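Local structure of hypothetical protein (Geobacillus stearothermophilus, 1SFS) at residues Gln41-Gln44 and Cys45-Glu49; Asp73-Val76 and Arg77-Tyr81; Asn100-Val103 and Ala104-Ala108; Trp137-Ala140 and Trp141-Leu145; Arg173-Gln176 and Val177-Ala181. The protein is of unknown function but carries a glycoside hydrolase-like domain of the Rv2525c type and may be a bacterial lysozyme. All coordinates share one frame; numbering follows the deposited sequence.

Contact 1 (Gln41-Gln44 and Cys45-Glu49); sequences QLFQ and CVRTE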
loop_
_atom_site.group_PDB
_atom_site.type_symbol
_atom_site.label_atom_id
_atom_site.label_comp_id
_atom_site.label_asym_id
_atom_site.label_seq_id
_atom_site.Cartn_x
_atom_site.Cartn_y
_atom_site.Cartn_z
ATOM N N GLN A 41 -21.510 -1.200 -6.797
ATOM C CA GLN A 41 -21.561 -2.558 -7.370
ATOM C C GLN A 41 -20.352 -3.393 -6.961
ATOM O O GLN A 41 -20.556 -4.538 -6.539
ATOM C CB GLN A 41 -21.771 -2.516 -8.874
ATOM C CG GLN A 41 -23.229 -2.213 -9.203
ATOM C CD GLN A 41 -24.272 -3.294 -9.083
ATOM O OE1 GLN A 41 -23.974 -4.410 -8.673
ATOM N NE2 GLN A 41 -25.546 -3.076 -9.433
ATOM N N LEU A 42 -19.149 -2.843 -7.027
ATOM C CA LEU A 42 -17.955 -3.596 -6.671
ATOM C C LEU A 42 -17.932 -3.832 -5.172
ATOM O O LEU A 42 -17.568 -4.917 -4.721
ATOM C CB LEU A 42 -16.693 -2.874 -7.141
ATOM C CG LEU A 42 -15.373 -3.572 -6.847
ATOM C CD1 LEU A 42 -15.296 -4.986 -7.393
ATOM C CD2 LEU A 42 -14.227 -2.774 -7.367
ATOM N N PHE A 43 -18.282 -2.835 -4.362
ATOM C CA PHE A 43 -18.350 -3.046 -2.899
ATOM C C PHE A 43 -19.293 -4.143 -2.587
ATOM O O PHE A 43 -18.962 -5.016 -1.738
ATOM C CB PHE A 43 -18.704 -1.706 -2.204
ATOM C CG PHE A 43 -18.921 -1.929 -0.737
ATOM C CD1 PHE A 43 -17.917 -2.100 0.181
ATOM C CD2 PHE A 43 -20.232 -2.008 -0.262
ATOM C CE1 PHE A 43 -18.171 -2.400 1.549
ATOM C CE2 PHE A 43 -20.541 -2.292 1.044
ATOM C CZ PHE A 43 -19.497 -2.500 1.886
ATOM N N GLN A 44 -20.475 -4.126 -3.146
ATOM C CA GLN A 44 -21.449 -5.191 -2.824
ATOM C C GLN A 44 -20.975 -6.538 -3.284
ATOM O O GLN A 44 -21.266 -7.534 -2.586
ATOM C CB GLN A 44 -22.810 -4.812 -3.438
ATOM C CG GLN A 44 -23.443 -3.541 -2.893
ATOM C CD GLN A 44 -23.668 -3.421 -1.407
ATOM O OE1 GLN A 44 -23.738 -4.425 -0.689
ATOM N NE2 GLN A 44 -23.707 -2.207 -0.869
ATOM N N CYS A 45 -20.276 -6.636 -4.407
ATOM C CA CYS A 45 -19.685 -7.908 -4.824
ATOM C C CYS A 45 -18.798 -8.435 -3.729
ATOM O O CYS A 45 -18.897 -9.587 -3.300
ATOM C CB CYS A 45 -18.859 -7.787 -6.117
ATOM S SG CYS A 45 -18.153 -9.312 -6.785
ATOM N N VAL A 46 -17.884 -7.605 -3.280
ATOM C CA VAL A 46 -16.962 -8.048 -2.229
ATOM C C VAL A 46 -17.699 -8.440 -0.949
ATOM O O VAL A 46 -17.477 -9.478 -0.373
ATOM C CB VAL A 46 -15.897 -6.983 -1.982
ATOM C CG1 VAL A 46 -15.033 -7.334 -0.783
ATOM C CG2 VAL A 46 -14.994 -6.812 -3.205
ATOM N N ARG A 47 -18.587 -7.542 -0.503
ATOM C CA ARG A 47 -19.283 -7.673 0.771
ATOM C C ARG A 47 -20.007 -8.999 0.768
ATOM O O ARG A 47 -19.958 -9.726 1.803
ATOM C CB ARG A 47 -20.275 -6.530 1.053
ATOM C CG ARG A 47 -20.962 -6.621 2.445
ATOM C CD ARG A 47 -21.847 -5.398 2.715
ATOM N NE ARG A 47 -23.038 -5.344 1.904
ATOM C CZ ARG A 47 -24.185 -5.971 2.194
ATOM N NH1 ARG A 47 -25.214 -5.810 1.347
ATOM N NH2 ARG A 47 -24.251 -6.726 3.307
ATOM N N THR A 48 -20.682 -9.386 -0.280
ATOM C CA THR A 48 -21.539 -10.549 -0.304
ATOM C C THR A 48 -20.795 -11.803 -0.761
ATOM O O THR A 48 -21.175 -12.930 -0.380
ATOM C CB THR A 48 -22.783 -10.330 -1.175
ATOM O OG1 THR A 48 -22.404 -10.056 -2.531
ATOM C CG2 THR A 48 -23.622 -9.142 -0.692
ATOM N N GLU A 49 -19.761 -11.695 -1.598
ATOM C CA GLU A 49 -19.032 -12.836 -2.128
ATOM C C GLU A 49 -17.740 -13.189 -1.364
ATOM O O GLU A 49 -17.277 -14.346 -1.488
ATOM C CB GLU A 49 -18.561 -12.664 -3.574
ATOM C CG GLU A 49 -19.666 -12.482 -4.575
ATOM C CD GLU A 49 -20.470 -13.701 -4.967
ATOM O OE1 GLU A 49 -19.952 -14.838 -4.931
ATOM O OE2 GLU A 49 -21.635 -13.531 -5.370
#

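Contact 2 (Asp73-Val76 and Arg77-Tyr81); sequences DEIV and RIRNY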
loop_
_atom_site.group_PDB
_atom_site.type_symbol
_atom_site.label_atom_id
_atom_site.label_comp_id
_atom_site.label_asym_id
_atom_site.label_seq_id
_atom_site.Cartn_x
_atom_site.Cartn_y
_atom_site.Cartn_z
ATOM N N ASP A 73 -15.251 11.803 -4.752
ATOM C CA ASP A 73 -16.541 11.114 -4.716
ATOM C C ASP A 73 -16.376 9.638 -4.307
ATOM O O ASP A 73 -17.116 9.068 -3.510
ATOM C CB ASP A 73 -17.244 11.209 -6.048
ATOM C CG ASP A 73 -17.872 12.562 -6.336
ATOM O OD1 ASP A 73 -18.351 12.749 -7.459
ATOM O OD2 ASP A 73 -17.915 13.407 -5.442
ATOM N N GLU A 74 -15.341 8.996 -4.871
ATOM C CA GLU A 74 -15.096 7.625 -4.493
ATOM C C GLU A 74 -14.687 7.523 -3.018
ATOM O O GLU A 74 -15.144 6.591 -2.343
ATOM C CB GLU A 74 -14.011 7.050 -5.392
ATOM C CG GLU A 74 -13.689 5.608 -5.075
ATOM C CD GLU A 74 -12.544 4.988 -5.836
ATOM O OE1 GLU A 74 -12.285 3.810 -5.567
ATOM O OE2 GLU A 74 -11.912 5.660 -6.694
ATOM N N ILE A 75 -13.843 8.411 -2.532
ATOM C CA ILE A 75 -13.485 8.348 -1.119
ATOM C C ILE A 75 -14.698 8.485 -0.220
ATOM O O ILE A 75 -14.821 7.760 0.762
ATOM C CB ILE A 75 -12.397 9.413 -0.827
ATOM C CG1 ILE A 75 -11.089 9.015 -1.561
ATOM C CG2 ILE A 75 -12.217 9.591 0.663
ATOM C CD1 ILE A 75 -10.024 10.063 -1.512
ATOM N N VAL A 76 -15.599 9.420 -0.554
ATOM C CA VAL A 76 -16.811 9.583 0.210
ATOM C C VAL A 76 -17.571 8.276 0.247
ATOM O O VAL A 76 -18.075 7.833 1.310
ATOM C CB VAL A 76 -17.710 10.709 -0.382
ATOM C CG1 VAL A 76 -19.119 10.650 0.155
ATOM C CG2 VAL A 76 -17.066 12.068 -0.104
ATOM N N ARG A 77 -17.709 7.612 -0.888
ATOM C CA ARG A 77 -18.456 6.361 -0.830
ATOM C C ARG A 77 -17.772 5.289 0.020
ATOM O O ARG A 77 -18.406 4.602 0.822
ATOM C CB ARG A 77 -18.694 5.925 -2.274
ATOM C CG ARG A 77 -19.402 4.588 -2.324
ATOM C CD ARG A 77 -19.897 4.252 -3.728
ATOM N NE ARG A 77 -18.832 4.389 -4.695
ATOM C CZ ARG A 77 -18.559 5.361 -5.542
ATOM N NH1 ARG A 77 -17.530 5.293 -6.304
ATOM N NH2 ARG A 77 -19.380 6.421 -5.634
ATOM N N ILE A 78 -16.426 5.127 -0.180
ATOM C CA ILE A 78 -15.748 4.113 0.597
ATOM C C ILE A 78 -15.962 4.353 2.087
ATOM O O ILE A 78 -16.277 3.441 2.845
ATOM C CB ILE A 78 -14.245 4.058 0.203
ATOM C CG1 ILE A 78 -14.079 3.636 -1.261
ATOM C CG2 ILE A 78 -13.501 3.133 1.134
ATOM C CD1 ILE A 78 -12.666 3.812 -1.789
ATOM N N ARG A 79 -15.778 5.598 2.509
ATOM C CA ARG A 79 -15.944 5.923 3.918
ATOM C C ARG A 79 -17.370 5.732 4.358
ATOM O O ARG A 79 -17.615 5.421 5.535
ATOM C CB ARG A 79 -15.436 7.329 4.191
ATOM C CG ARG A 79 -13.943 7.485 3.915
ATOM C CD ARG A 79 -13.322 8.786 4.281
ATOM N NE ARG A 79 -13.219 8.855 5.760
ATOM C CZ ARG A 79 -13.904 9.559 6.641
ATOM N NH1 ARG A 79 -13.570 9.405 7.940
ATOM N NH2 ARG A 79 -14.856 10.347 6.229
ATOM N N ASN A 80 -18.355 5.897 3.478
ATOM C CA ASN A 80 -19.763 5.665 3.812
ATOM C C ASN A 80 -20.001 4.247 4.228
ATOM O O ASN A 80 -20.936 3.986 5.008
ATOM C CB ASN A 80 -20.600 6.112 2.632
ATOM C CG ASN A 80 -21.973 5.505 2.558
ATOM O OD1 ASN A 80 -22.209 4.484 2.014
ATOM N ND2 ASN A 80 -22.852 6.229 3.162
ATOM N N TYR A 81 -19.206 3.281 3.770
ATOM C CA TYR A 81 -19.309 1.891 4.184
ATOM C C TYR A 81 -18.542 1.562 5.452
ATOM O O TYR A 81 -18.487 0.414 5.876
ATOM C CB TYR A 81 -18.856 0.994 3.044
ATOM C CG TYR A 81 -19.587 1.146 1.765
ATOM C CD1 TYR A 81 -20.935 1.060 1.666
ATOM C CD2 TYR A 81 -18.833 1.379 0.609
ATOM C CE1 TYR A 81 -21.549 1.205 0.404
ATOM C CE2 TYR A 81 -19.359 1.525 -0.612
ATOM C CZ TYR A 81 -20.739 1.443 -0.684
ATOM O OH TYR A 81 -21.268 1.597 -1.959
#

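Contact 3 (Asn100-Val103 and Ala104-Ala108); sequences NGQV and AARNA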
loop_
_atom_site.group_PDB
_atom_site.type_symbol
_atom_site.label_atom_id
_atom_site.label_comp_id
_atom_site.label_asym_id
_atom_site.label_seq_id
_atom_site.Cartn_x
_atom_site.Cartn_y
_atom_site.Cartn_z
ATOM N N ASN A 100 14.906 10.789 -7.794
ATOM C CA ASN A 100 13.721 10.133 -8.285
ATOM C C ASN A 100 12.738 9.805 -7.132
ATOM O O ASN A 100 11.513 9.950 -7.294
ATOM C CB ASN A 100 14.066 8.871 -9.086
ATOM C CG ASN A 100 14.717 9.174 -10.394
ATOM O OD1 ASN A 100 14.265 10.110 -11.073
ATOM N ND2 ASN A 100 15.768 8.474 -10.741
ATOM N N GLY A 101 13.263 9.366 -6.008
ATOM C CA GLY A 101 12.399 9.127 -4.865
ATOM C C GLY A 101 11.773 10.382 -4.344
ATOM O O GLY A 101 10.617 10.351 -3.894
ATOM N N GLN A 102 12.458 11.541 -4.364
ATOM C CA GLN A 102 11.901 12.820 -3.960
ATOM C C GLN A 102 10.749 13.148 -4.907
ATOM O O GLN A 102 9.684 13.558 -4.459
ATOM C CB GLN A 102 12.864 14.010 -3.932
ATOM C CG GLN A 102 14.081 13.900 -3.018
ATOM C CD GLN A 102 15.016 15.113 -3.180
ATOM O OE1 GLN A 102 15.622 15.258 -4.249
ATOM N NE2 GLN A 102 15.119 15.950 -2.154
ATOM N N VAL A 103 10.963 13.042 -6.218
ATOM C CA VAL A 103 9.881 13.353 -7.167
ATOM C C VAL A 103 8.659 12.479 -6.874
ATOM O O VAL A 103 7.529 12.993 -6.863
ATOM C CB VAL A 103 10.376 13.169 -8.608
ATOM C CG1 VAL A 103 9.165 13.246 -9.550
ATOM C CG2 VAL A 103 11.417 14.189 -8.971
ATOM N N ALA A 104 8.853 11.188 -6.648
ATOM C CA ALA A 104 7.736 10.303 -6.388
ATOM C C ALA A 104 6.991 10.741 -5.134
ATOM O O ALA A 104 5.765 10.791 -5.142
ATOM C CB ALA A 104 8.255 8.852 -6.262
ATOM N N ALA A 105 7.722 11.011 -4.059
ATOM C CA ALA A 105 7.075 11.426 -2.820
ATOM C C ALA A 105 6.306 12.709 -3.027
ATOM O O ALA A 105 5.198 12.868 -2.555
ATOM C CB ALA A 105 8.127 11.589 -1.749
ATOM N N ARG A 106 6.932 13.692 -3.695
ATOM C CA ARG A 106 6.242 14.973 -3.911
ATOM C C ARG A 106 4.977 14.760 -4.758
ATOM O O ARG A 106 3.967 15.401 -4.484
ATOM C CB ARG A 106 7.170 15.974 -4.588
ATOM C CG ARG A 106 8.262 16.450 -3.635
ATOM C CD ARG A 106 9.248 17.374 -4.258
ATOM N NE ARG A 106 10.242 17.821 -3.305
ATOM C CZ ARG A 106 11.493 18.151 -3.603
ATOM N NH1 ARG A 106 12.247 18.539 -2.607
ATOM N NH2 ARG A 106 11.964 18.096 -4.845
ATOM N N ASN A 107 5.025 13.904 -5.761
ATOM C CA ASN A 107 3.841 13.665 -6.552
ATOM C C ASN A 107 2.773 12.939 -5.723
ATOM O O ASN A 107 1.561 13.253 -5.868
ATOM C CB ASN A 107 4.197 12.874 -7.787
ATOM C CG ASN A 107 4.915 13.691 -8.831
ATOM O OD1 ASN A 107 4.820 14.877 -8.894
ATOM N ND2 ASN A 107 5.588 12.983 -9.710
ATOM N N ALA A 108 3.161 11.994 -4.894
ATOM C CA ALA A 108 2.170 11.285 -4.066
ATOM C C ALA A 108 1.473 12.259 -3.167
ATOM O O ALA A 108 0.237 12.196 -3.015
ATOM C CB ALA A 108 2.876 10.177 -3.310
#

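Contact 4 (Trp137-Ala140 and Trp141-Leu145); sequences WIAA and WVETL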
loop_
_atom_site.group_PDB
_atom_site.type_symbol
_atom_site.label_atom_id
_atom_site.label_comp_id
_atom_site.label_asym_id
_atom_site.label_seq_id
_atom_site.Cartn_x
_atom_site.Cartn_y
_atom_site.Cartn_z
ATOM N N TRP A 137 16.683 5.691 -3.074
ATOM C CA TRP A 137 15.284 5.991 -3.399
ATOM C C TRP A 137 14.405 5.856 -2.162
ATOM O O TRP A 137 13.553 6.692 -1.889
ATOM C CB TRP A 137 14.808 5.058 -4.523
ATOM C CG TRP A 137 13.493 5.406 -5.116
ATOM C CD1 TRP A 137 13.352 6.051 -6.338
ATOM C CD2 TRP A 137 12.184 5.170 -4.630
ATOM N NE1 TRP A 137 12.022 6.215 -6.619
ATOM C CE2 TRP A 137 11.288 5.701 -5.599
ATOM C CE3 TRP A 137 11.622 4.590 -3.508
ATOM C CZ2 TRP A 137 9.892 5.650 -5.447
ATOM C CZ3 TRP A 137 10.246 4.551 -3.351
ATOM C CH2 TRP A 137 9.420 5.093 -4.317
ATOM N N ILE A 138 14.604 4.763 -1.420
ATOM C CA ILE A 138 13.840 4.521 -0.198
ATOM C C ILE A 138 14.076 5.644 0.797
ATOM O O ILE A 138 13.120 6.154 1.410
ATOM C CB ILE A 138 14.149 3.159 0.381
ATOM C CG1 ILE A 138 13.693 2.051 -0.547
ATOM C CG2 ILE A 138 13.531 3.001 1.771
ATOM C CD1 ILE A 138 13.998 0.651 -0.125
ATOM N N ALA A 139 15.322 6.046 0.989
ATOM C CA ALA A 139 15.623 7.172 1.856
ATOM C C ALA A 139 14.870 8.413 1.428
ATOM O O ALA A 139 14.311 9.115 2.280
ATOM C CB ALA A 139 17.137 7.457 1.847
ATOM N N ALA A 140 14.881 8.728 0.129
ATOM C CA ALA A 140 14.194 9.926 -0.334
ATOM C C ALA A 140 12.702 9.838 -0.105
ATOM O O ALA A 140 12.061 10.844 0.228
ATOM C CB ALA A 140 14.489 10.144 -1.821
ATOM N N TRP A 141 12.113 8.683 -0.348
ATOM C CA TRP A 141 10.662 8.524 -0.096
ATOM C C TRP A 141 10.332 8.860 1.324
ATOM O O TRP A 141 9.440 9.651 1.638
ATOM C CB TRP A 141 10.280 7.103 -0.537
ATOM C CG TRP A 141 8.821 6.771 -0.270
ATOM C CD1 TRP A 141 8.355 6.030 0.742
ATOM C CD2 TRP A 141 7.704 7.139 -1.077
ATOM N NE1 TRP A 141 6.973 5.936 0.675
ATOM C CE2 TRP A 141 6.567 6.588 -0.431
ATOM C CE3 TRP A 141 7.536 7.844 -2.266
ATOM C CZ2 TRP A 141 5.281 6.771 -0.951
ATOM C CZ3 TRP A 141 6.258 7.994 -2.757
ATOM C CH2 TRP A 141 5.158 7.455 -2.098
ATOM N N VAL A 142 11.084 8.241 2.255
ATOM C CA VAL A 142 10.861 8.468 3.672
ATOM C C VAL A 142 11.123 9.906 4.065
ATOM O O VAL A 142 10.310 10.567 4.741
ATOM C CB VAL A 142 11.751 7.493 4.474
ATOM C CG1 VAL A 142 11.782 7.843 5.953
ATOM C CG2 VAL A 142 11.266 6.064 4.265
ATOM N N GLU A 143 12.278 10.484 3.712
ATOM C CA GLU A 143 12.689 11.805 4.201
ATOM C C GLU A 143 11.830 12.882 3.585
ATOM O O GLU A 143 11.534 13.911 4.238
ATOM C CB GLU A 143 14.169 12.075 3.942
ATOM C CG GLU A 143 15.157 11.168 4.629
ATOM C CD GLU A 143 16.612 11.449 4.282
ATOM O OE1 GLU A 143 17.268 10.514 3.845
ATOM O OE2 GLU A 143 17.040 12.607 4.635
ATOM N N THR A 144 11.422 12.730 2.330
ATOM C CA THR A 144 10.638 13.745 1.694
ATOM C C THR A 144 9.239 13.815 2.275
ATOM O O THR A 144 8.633 14.897 2.392
ATOM C CB THR A 144 10.584 13.503 0.173
ATOM O OG1 THR A 144 11.914 13.439 -0.325
ATOM C CG2 THR A 144 9.872 14.629 -0.597
ATOM N N LEU A 145 8.704 12.654 2.673
ATOM C CA LEU A 145 7.367 12.629 3.249
ATOM C C LEU A 145 7.338 13.300 4.621
ATOM O O LEU A 145 6.335 13.925 4.944
ATOM C CB LEU A 145 6.818 11.211 3.335
ATOM C CG LEU A 145 6.239 10.703 2.002
ATOM C CD1 LEU A 145 5.434 9.410 2.188
ATOM C CD2 LEU A 145 5.369 11.706 1.390
#

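Contact 5 (Arg173-Gln176 and Val177-Ala181); sequences RNNQ and VAVQA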
loop_
_atom_site.group_PDB
_atom_site.type_symbol
_atom_site.label_atom_id
_atom_site.label_comp_id
_atom_site.label_asym_id
_atom_site.label_seq_id
_atom_site.Cartn_x
_atom_site.Cartn_y
_atom_site.Cartn_z
ATOM N N ARG A 173 21.678 2.979 7.293
ATOM C CA ARG A 173 22.155 4.329 7.082
ATOM C C ARG A 173 21.374 5.374 7.886
ATOM O O ARG A 173 21.916 6.409 8.255
ATOM C CB ARG A 173 22.109 4.690 5.612
ATOM C CG ARG A 173 23.073 3.909 4.723
ATOM C CD ARG A 173 22.806 4.285 3.272
ATOM N NE ARG A 173 23.754 3.783 2.294
ATOM C CZ ARG A 173 24.881 4.388 1.951
ATOM N NH1 ARG A 173 25.257 5.545 2.491
ATOM N NH2 ARG A 173 25.585 3.788 1.040
ATOM N N ASN A 174 20.109 5.091 8.175
ATOM C CA ASN A 174 19.249 6.003 8.906
ATOM C C ASN A 174 18.161 5.195 9.583
ATOM O O ASN A 174 17.192 4.776 8.904
ATOM C CB ASN A 174 18.667 7.065 8.008
ATOM C CG ASN A 174 17.732 8.042 8.742
ATOM O OD1 ASN A 174 17.642 8.011 9.990
ATOM N ND2 ASN A 174 17.077 8.876 8.013
ATOM N N ASN A 175 18.251 5.008 10.886
ATOM C CA ASN A 175 17.294 4.188 11.555
ATOM C C ASN A 175 15.868 4.699 11.442
ATOM O O ASN A 175 14.941 3.947 11.626
ATOM C CB ASN A 175 17.710 4.046 13.030
ATOM C CG ASN A 175 16.758 3.066 13.696
ATOM O OD1 ASN A 175 16.810 1.868 13.334
ATOM N ND2 ASN A 175 16.003 3.626 14.606
ATOM N N GLN A 176 15.671 5.995 11.166
ATOM C CA GLN A 176 14.308 6.506 10.957
ATOM C C GLN A 176 13.573 5.828 9.820
ATOM O O GLN A 176 12.335 5.869 9.797
ATOM C CB GLN A 176 14.334 8.016 10.710
ATOM C CG GLN A 176 14.681 8.712 12.009
ATOM C CD GLN A 176 13.578 8.630 13.020
ATOM O OE1 GLN A 176 12.383 8.532 12.766
ATOM N NE2 GLN A 176 14.011 8.641 14.265
ATOM N N VAL A 177 14.261 5.203 8.875
ATOM C CA VAL A 177 13.548 4.442 7.843
ATOM C C VAL A 177 12.724 3.368 8.513
ATOM O O VAL A 177 11.557 3.122 8.138
ATOM C CB VAL A 177 14.542 3.924 6.789
ATOM C CG1 VAL A 177 13.849 2.951 5.851
ATOM C CG2 VAL A 177 15.201 5.078 6.049
ATOM N N ALA A 178 13.288 2.655 9.486
ATOM C CA ALA A 178 12.587 1.592 10.178
ATOM C C ALA A 178 11.537 2.155 11.111
ATOM O O ALA A 178 10.509 1.502 11.331
ATOM C CB ALA A 178 13.537 0.722 10.948
ATOM N N VAL A 179 11.761 3.316 11.728
ATOM C CA VAL A 179 10.793 3.909 12.620
ATOM C C VAL A 179 9.568 4.366 11.840
ATOM O O VAL A 179 8.426 4.122 12.227
ATOM C CB VAL A 179 11.418 5.075 13.407
ATOM C CG1 VAL A 179 10.382 5.758 14.288
ATOM C CG2 VAL A 179 12.599 4.581 14.245
ATOM N N GLN A 180 9.794 5.094 10.775
ATOM C CA GLN A 180 8.712 5.775 10.046
ATOM C C GLN A 180 8.038 4.889 9.043
ATOM O O GLN A 180 6.821 4.990 8.845
ATOM C CB GLN A 180 9.240 7.035 9.332
ATOM C CG GLN A 180 9.884 8.092 10.263
ATOM C CD GLN A 180 9.019 8.639 11.345
ATOM O OE1 GLN A 180 7.837 8.817 11.105
ATOM N NE2 GLN A 180 9.588 8.963 12.480
ATOM N N ALA A 181 8.759 4.085 8.275
ATOM C CA ALA A 181 8.144 3.340 7.188
ATOM C C ALA A 181 7.277 2.207 7.701
ATOM O O ALA A 181 7.597 1.527 8.684
ATOM C CB ALA A 181 9.176 2.779 6.230
#

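Contact 1 (Gln41-Gln44 and Cys45-Glu49)
Gln44 OE1 is gripped side-on by Arg47, with NE at 2.8 Å and NH1 at 2.9 Å converging on this one oxygen. The two nitrogens approach from opposite faces of the amide carbonyl plane, while the oxygen lies almost in the guanidinium plane; the amide and guanidinium planes are 76° apart. The other end of the amide is also engaged, NE2 being hydrogen-bonded to Asp40 OD1, which fixes its rotation. The backbone O of Gln44 takes two donors from Thr48, one turn on: N at 3.0 Å and OG1 at 2.8 Å, again from opposite faces. A chi1 of 61° swings this hydroxyl back toward the preceding turn. The backbone adds Arg47 N to Phe43 O, 2.8 Å, and similar bonds from Cys45 to Gln41 and from Val46 to Leu42. Arg47 CD rests 3.8 Å from Phe43 CE2, and Arg47 CB lies over the rim of one face of the Phe43 ring, which also stacks with Tyr81. Cys45 SG is joined to Cys224 in a disulfide. The i+4 to i backbone bonds, with side-chain links three and four residues apart, are those of an alpha-helix, here the crossover helix 40-49 of a beta-alpha-beta unit.

Contact 2 (Asp73-Val76 and Arg77-Tyr81)
Glu74 and Ile78, one turn apart, form the dense inner side of this helix. Ile78 CD1 comes within 3.9 Å of Glu74 CG and 3.8 Å of its OE1, and Ile78 CG1 sits 3.3 Å from Glu74 O, the carbonyl that also accepts the hydrogen bond from Ile78 N. Glu74 has CG anti to its N and stays extended beyond it (chi2 -175°), which carries its carboxylate off the helix to a salt bridge with Arg58 and a hydrogen bond from Val38 N. These two partners satisfy OE1 of a buried carboxylate. Arg77, in the conformer described, bends at chi3 (51°) and folds back over the preceding turn: its NH1 lies 3.8 Å from Glu74 CA, with one guanidinium face over that backbone. No salt bridge joins it to Glu74, and NH1 instead donates to Val38 O.

On a second buried flank Ile75 packs against Tyr240, and its CG2 meets Arg79 CD at 3.9 Å. From there the arginine leads outward to a salt bridge between its NE and the terminal carboxylate of Tyr240. The solvent side is looser: exposed Val76 and Asn80 are linked mainly through the backbone, Asn80 N to Val76 O, 2.9 Å. Helix 72-80 crosses between strands 55-59 and 84-89; Glu74 and Ile78 face the loop around Val38, and Tyr81, just past the helix end, is hydrogen-bonded through OH to Asp40 OD1 of helix 40-49.

Contact 3 (Asn100-Val103 and Ala104-Ala108)
Arg106 N donates to Gln102 O over 2.9 Å, among the shortest polar links here. It belongs to the i+4 to i hydrogen bonding of helix 98-114, the crossover helix of a beta-alpha-beta unit between strands 84-89 and 122-126. Ala104 N to Asn100 O and Ala105 N to Gly101 O continue the same pattern.

On the outward side Gln102 and Arg106 run side by side and point the same way, each with CG opposite the carbonyl carbon and an extended chain. In the conformer described for Gln102, its NE2 stands 3.9 Å from Arg106 NH1; both are donors, and no hydrogen bond joins them. The chains touch through their methylenes against polar groups: Gln102 CB lies over the rim of one guanidinium face, and Arg106 CG packs 3.3 Å from Gln102 O.

The inward side is made of small residues. Gly101, Ala104 and Ala105 let helix 135-145 come close, so that Gly101 N lies against CD1 of Trp137 and the CA of Ala105 against CZ3 of Trp141. Ala104 and Ala108 also touch Tyr89 of strand 84-89.

Val103 and Asn107 form a second pair of side chains that run alongside each other, joined by Asn107 N to Val103 O. Asn107 ND2 sits 3.6 Å from Val103 CG1 and makes a weak hydrogen bond to Tyr89 OH.

Contact 4 (Trp137-Ala140 and Trp141-Leu145)
Trp137 and Trp141 point the same way from successive turns, their indoles nearly parallel (9°) but offset enough that little of one ring lies over the other; the six-membered ring of Trp137 and the five-membered ring of Trp141 have centroids 5.5 Å apart. The touch is made by atoms of the six-membered ring of Trp137: CZ3 lies 3.8 Å from Trp141 CB, and CH2 3.9 Å from Trp141 CE3. Both side chains leave the backbone with CG opposite the amide nitrogen (chi1 -170° and 177°), which sets the rings alongside each other. Trp141 N is hydrogen-bonded to Trp137 O. On another side, Ala140 O takes two donors from opposite faces of its plane, Thr144 N at 2.9 Å and Thr144 OG1 at 2.7 Å. The Thr144 hydroxyl thus finds its acceptor within the helix.

Helix 135-145 is the crossover of a beta-alpha-beta unit from strand 122-126 to 151-156. Further out, Trp137 stacks with Phe92, while its backbone N is held by Asp134 OD2. Trp141 rests on Pro152 and Leu154 of strand 151-156 and sends NE1 toward Gly153 O in a weak hydrogen bond. On a different flank, Ile138 packs against Phe163, Ala166, Tyr167 and Ala170 on helix 163-173.

Contact 5 (Arg173-Gln176 and Val177-Ala181)
Gln176 and Gln180 are joined by a hydrogen bond between their side-chain amides: Gln180 NE2 donates to Gln176 OE1 over 2.8 Å, almost perfectly straight (176°). The acceptor lies in the Gln180 amide plane, and the two amides are only 25° apart, so they are nearly coplanar. Both chains bend at chi2, which turns their ends alongside the helix.

Among the backbone bonds, Gln180 N meets Gln176 O at 2.8 Å, and Val179 N meets Asn175 O at 3.2 Å, while Ala178 N makes a weak bond to the same Asn175 O. At the start of the helix, Asn174 O receives Val177 N, and Asn174 OD1 accepts Gln176 N at 3.1 Å from above its carbonyl plane, an Asx turn that caps the entry to helix 176-180.

Van der Waals contacts set Val179 against polar side-chain ends: its CG2 approaches Asn175 ND2, in the conformer described, at 3.6 Å, and Val179 CB lies equally far from Gln176 OE1. The apolar Val177 and Ala178 pack on Tyr167 and Val171 of helix 163-173. The Asx cap at the start and the Gln176-Gln180 hydrogen bond along the helix probably help to steady this short helix, whose other side is packed on helix 163-173.

In the fold
From the N terminus the five contacts follow in series; each is a local stretch, none nests in or crosses another, and none closes a long loop. Contacts 1 to 4 lie on successive crossover helices beside the parallel strands from 29-33 to 151-156, and contact 5 at the turn from helix 163-173 into the short helix 176-180, before strand 182-185. Two groups emerge. Contacts 1 and 2 touch each other, whereas contact 4 joins contact 3 to contact 5, with centres about 8 Å and 10 Å away respectively. Contacts 1 and 5 lie on opposite sides of the chain's centre, about 38 Å apart between centres.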